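Local structure of B-agarase (Agarivorans gilvus, 5Z6P) at residues A[290-295]-A[300-305]; A[429-434]-A[757-762]. The protein hydrolyses agarose as a beta-agarase of glycoside hydrolase family 50, probably cleaving beta-galactosidic bonds in the polysaccharide. One frame throughout, in Å; residues are numbered along the deposited sequence.

Contact 1: A[290-295]-A[300-305]; sequences WSLVDP and YFATGL
Leu292 and Tyr300 run alongside each other from the same face of the sheet, as neighbours on two antiparallel strands whose CA atoms come within 4.8 Å of each other at this pair. With CG anti to the backbone N (chi1 -178°), the Tyr300 ring presents its CD2 edge to the leucine. Leu292 CB sits in the ring plane at that edge, and Leu292 CD1 follows beside it, 3.7 Å from Tyr300 CD2. The contact is therefore edge-on, with the leucine alongside the ring instead of over a face. Two residues on from the tyrosine, Ala302 CB meets Leu292 CD1 at 4.2 Å. Asp294 CB lies 4.4 Å from Tyr300 CB, oblique to the ring.

Behind the side chains the backbones form a hydrogen-bonded pair with unequal halves. Tyr300 N gives a bond of 2.8 Å to Leu292 O, while the return bond from Leu292 N to Tyr300 O is weak, at 3.3 Å and 131°. Leu292 O is gripped twice, because the hydroxyl of Ser291 also donates to it, OG to O 2.7 Å. The two donors arrive from opposite faces of the carbonyl plane, Tyr300 N standing well above it.

Beyond the pair, Asp294 OD1 takes the amides of Glu296 and Tyr298, and OD2 bonds to Ser264. The beta hairpin of strands 289-293 and 299-305 belongs to a mixed sheet. Strand 282-286 pairs with the outer side of 289-293; on the far side of 299-305 the parallel strands 709-714, 664-668 and 640-643 follow, consistent with the (beta/alpha)8-type catalytic barrel of family 50. Helix 745-762 packs on Tyr300 through Tyr759.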
# COMPACT_ATOMS: atom_id res chain seq x y z
N TRP A 290 22.55 6.26 10.56
CA TRP A 290 22.09 7.30 9.67
C TRP A 290 21.09 8.18 10.38
O TRP A 290 20.34 7.73 11.23
CB TRP A 290 21.48 6.70 8.40
CG TRP A 290 22.52 6.28 7.41
CD1 TRP A 290 22.92 5.01 7.12
CD2 TRP A 290 23.33 7.15 6.61
NE1 TRP A 290 23.91 5.03 6.17
CE2 TRP A 290 24.19 6.33 5.84
CE3 TRP A 290 23.41 8.53 6.47
CZ2 TRP A 290 25.11 6.86 4.94
CZ3 TRP A 290 24.33 9.05 5.57
CH2 TRP A 290 25.17 8.21 4.82
N SER A 291 21.06 9.44 10.00
CA SER A 291 20.14 10.37 10.59
C SER A 291 19.81 11.46 9.60
O SER A 291 20.60 11.76 8.71
CB SER A 291 20.73 10.98 11.86
OG SER A 291 19.80 11.85 12.50
N LEU A 292 18.64 12.06 9.76
CA LEU A 292 18.40 13.37 9.19
C LEU A 292 18.90 14.43 10.20
O LEU A 292 19.04 14.14 11.40
CB LEU A 292 16.92 13.57 8.86
CG LEU A 292 16.35 12.79 7.65
CD1 LEU A 292 14.82 12.69 7.69
CD2 LEU A 292 16.78 13.44 6.37
N VAL A 293 19.17 15.63 9.71
CA VAL A 293 19.53 16.77 10.54
C VAL A 293 18.66 17.94 10.09
O VAL A 293 18.51 18.13 8.89
CB VAL A 293 21.03 17.12 10.40
CG1 VAL A 293 21.38 18.32 11.23
CG2 VAL A 293 21.90 15.93 10.77
N ASP A 294 18.09 18.70 11.03
CA ASP A 294 17.18 19.79 10.67
C ASP A 294 17.99 21.05 10.28
O ASP A 294 19.20 21.05 10.40
CB ASP A 294 16.12 20.04 11.80
CG ASP A 294 16.62 20.94 12.97
OD1 ASP A 294 17.72 21.53 12.92
OD2 ASP A 294 15.85 21.06 13.96
N PRO A 295 17.33 22.09 9.76
CA PRO A 295 18.10 23.25 9.27
C PRO A 295 19.00 23.92 10.32
O PRO A 295 19.97 24.58 9.95
CB PRO A 295 17.02 24.21 8.80
CG PRO A 295 15.89 23.34 8.38
CD PRO A 295 15.93 22.15 9.30
N TYR A 300 17.25 14.72 13.52
CA TYR A 300 15.86 14.65 13.09
C TYR A 300 15.48 13.24 12.65
O TYR A 300 16.24 12.53 12.01
CB TYR A 300 15.62 15.68 11.97
CG TYR A 300 14.20 15.77 11.43
CD1 TYR A 300 13.27 16.61 12.02
CD2 TYR A 300 13.81 15.04 10.31
CE1 TYR A 300 11.97 16.72 11.53
CE2 TYR A 300 12.51 15.14 9.80
CZ TYR A 300 11.60 15.98 10.42
OH TYR A 300 10.33 16.10 9.93
N PHE A 301 14.28 12.85 13.04
CA PHE A 301 13.69 11.60 12.64
C PHE A 301 12.26 11.93 12.18
O PHE A 301 11.52 12.63 12.87
CB PHE A 301 13.72 10.59 13.79
CG PHE A 301 13.32 9.19 13.39
CD1 PHE A 301 14.26 8.28 12.92
CD2 PHE A 301 12.00 8.77 13.53
CE1 PHE A 301 13.90 7.00 12.57
CE2 PHE A 301 11.61 7.49 13.18
CZ PHE A 301 12.56 6.59 12.71
N ALA A 302 11.88 11.46 11.00
CA ALA A 302 10.63 11.91 10.36
C ALA A 302 9.44 11.00 10.64
O ALA A 302 9.41 9.88 10.17
CB ALA A 302 10.82 12.06 8.85
N THR A 303 8.46 11.49 11.38
CA THR A 303 7.22 10.73 11.57
C THR A 303 6.03 11.60 11.17
O THR A 303 6.00 12.79 11.46
CB THR A 303 7.04 10.23 13.03
OG1 THR A 303 7.08 11.34 13.94
CG2 THR A 303 8.14 9.23 13.40
N GLY A 304 5.07 10.99 10.49
CA GLY A 304 3.92 11.74 9.98
C GLY A 304 3.02 10.91 9.09
O GLY A 304 3.28 9.73 8.90
N LEU A 305 1.99 11.55 8.55
CA LEU A 305 0.96 10.86 7.78
C LEU A 305 0.93 11.32 6.32
O LEU A 305 1.25 12.46 6.01
CB LEU A 305 -0.42 11.10 8.40
CG LEU A 305 -0.52 11.00 9.93
CD1 LEU A 305 -1.94 11.34 10.40
CD2 LEU A 305 -0.11 9.63 10.42

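Contact 2: A[429-434]-A[757-762]; sequences GFTCLG and SMYPKR
Gly429, which directly follows helix 413-428 and has positive phi (98°), brings its carbonyl O to 4.4 Å from Met758 CE; Arg263 hydrogen-bonds to that same oxygen. Next in line, Phe430 points away from 757-762 and packs on Thr303 and Leu305, and on Ala751 and Asn755 earlier in helix 745-762. Thr431 carries most of the contact. Its methyl CG2 lies beside the backbone N, anti to the carbonyl carbon, and faces the helix, where it meets two side chains. Met758 comes at it tip to tip, its chain extended beyond CG, and the CE methyl stops 4.0 Å from Thr431 CG2. From the same helix Tyr759 extends its ring to meet the threonine, and its OH lies 3.7 Å from Thr431 CG2. The Met758 methyl also lies over one face of the Tyr759 ring, offset toward the rim, so the three groups close on one another.

The threonine thus divides its chemistry. Its methyl serves the apolar contact, while OG1 is bonded to Phe301 O and Thr303 N on the neighbouring strand. Tyr759 OH is likewise engaged with Gly267 O and Phe301 N, so both hydroxyls are satisfied elsewhere and the meeting of loop and helix rests on van der Waals contact.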
# COMPACT_ATOMS: atom_id res chain seq x y z
N GLY A 429 2.71 14.60 18.28
CA GLY A 429 4.15 14.41 18.28
C GLY A 429 4.82 14.19 16.92
O GLY A 429 6.03 14.04 16.86
N PHE A 430 4.04 14.18 15.84
CA PHE A 430 4.62 13.92 14.53
C PHE A 430 5.54 15.06 14.18
O PHE A 430 5.26 16.20 14.52
CB PHE A 430 3.55 13.76 13.45
CG PHE A 430 2.85 12.44 13.50
CD1 PHE A 430 3.55 11.26 13.35
CD2 PHE A 430 1.48 12.39 13.71
CE1 PHE A 430 2.90 10.05 13.39
CE2 PHE A 430 0.82 11.18 13.75
CZ PHE A 430 1.53 10.01 13.60
N THR A 431 6.66 14.75 13.53
CA THR A 431 7.64 15.75 13.18
C THR A 431 7.51 16.27 11.76
O THR A 431 8.32 17.11 11.31
CB THR A 431 9.08 15.21 13.36
OG1 THR A 431 9.18 13.92 12.74
CG2 THR A 431 9.41 15.08 14.86
N CYS A 432 6.50 15.78 11.04
CA CYS A 432 6.24 16.26 9.69
C CYS A 432 4.84 15.97 9.21
O CYS A 432 4.10 15.21 9.81
CB CYS A 432 7.21 15.63 8.68
SG CYS A 432 6.82 13.91 8.28
N LEU A 433 4.53 16.61 8.09
CA LEU A 433 3.45 16.26 7.21
C LEU A 433 4.07 15.42 6.09
O LEU A 433 5.09 15.81 5.53
CB LEU A 433 2.77 17.51 6.64
CG LEU A 433 2.33 18.58 7.65
CD1 LEU A 433 1.80 19.82 6.96
CD2 LEU A 433 1.29 18.00 8.57
N GLY A 434 3.45 14.28 5.79
CA GLY A 434 4.01 13.30 4.88
C GLY A 434 3.78 13.57 3.40
O GLY A 434 3.56 14.70 3.00
N SER A 757 8.95 8.72 22.70
CA SER A 757 10.07 7.85 23.03
C SER A 757 11.18 7.78 21.96
O SER A 757 12.32 7.54 22.29
CB SER A 757 9.55 6.45 23.33
OG SER A 757 9.39 5.69 22.16
N MET A 758 10.83 7.96 20.68
CA MET A 758 11.76 7.67 19.58
C MET A 758 13.11 8.41 19.66
O MET A 758 14.15 7.81 19.42
CB MET A 758 11.12 7.99 18.22
CG MET A 758 10.72 9.45 18.03
SD MET A 758 9.77 9.73 16.52
CE MET A 758 9.66 11.50 16.53
N TYR A 759 13.08 9.69 19.97
CA TYR A 759 14.30 10.47 19.98
C TYR A 759 15.28 10.00 21.07
O TYR A 759 16.45 9.75 20.77
CB TYR A 759 13.99 11.96 20.14
CG TYR A 759 13.75 12.69 18.83
CD1 TYR A 759 14.51 12.40 17.70
CD2 TYR A 759 12.76 13.66 18.72
CE1 TYR A 759 14.30 13.08 16.50
CE2 TYR A 759 12.55 14.34 17.53
CZ TYR A 759 13.32 14.05 16.42
OH TYR A 759 13.08 14.72 15.24
N PRO A 760 14.83 9.87 22.33
CA PRO A 760 15.80 9.34 23.29
C PRO A 760 16.21 7.90 22.99
O PRO A 760 17.36 7.56 23.24
CB PRO A 760 15.07 9.44 24.64
CG PRO A 760 13.66 9.77 24.34
CD PRO A 760 13.66 10.45 23.01
N LYS A 761 15.33 7.08 22.44
CA LYS A 761 15.73 5.71 22.10
C LYS A 761 16.75 5.70 20.96
O LYS A 761 17.74 4.97 21.01
CB LYS A 761 14.53 4.86 21.71
CG LYS A 761 14.89 3.40 21.59
CD LYS A 761 13.97 2.65 20.65
CE LYS A 761 12.51 2.95 20.92
NZ LYS A 761 12.06 2.52 22.26
N ARG A 762 16.50 6.49 19.94
CA ARG A 762 17.35 6.52 18.80
C ARG A 762 18.74 6.98 19.08
O ARG A 762 19.67 6.32 18.74
CB ARG A 762 16.78 7.45 17.73
CG ARG A 762 17.59 7.49 16.47
CD ARG A 762 17.09 6.49 15.48
NE ARG A 762 17.94 6.39 14.33
CZ ARG A 762 17.80 5.50 13.38
NH1 ARG A 762 16.82 4.67 13.42
NH2 ARG A 762 18.66 5.48 12.39

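Overall arrangement
Contacts 1 and 2 lie with their centres about 8 Å apart, each some 22 Å from the centre of the chain, and strand 299-305, which supplies one half of contact 1, is touched by both segments of contact 2. Several hydrogen bonds tie the strand to the loop 429-434, among them Tyr300 OH to Thr431 O at 2.6 Å; a backbone bond joins Gly434 to Leu305. Phe430 adds packing, with its CB 3.3 Å from Thr303 O. Helix 745-762 reaches the other strand of the hairpin as well, since Arg762 bonds to the carbonyl of Trp290. Hairpin, loop and C-terminal helix, distant in sequence, thereby meet in one buried cluster.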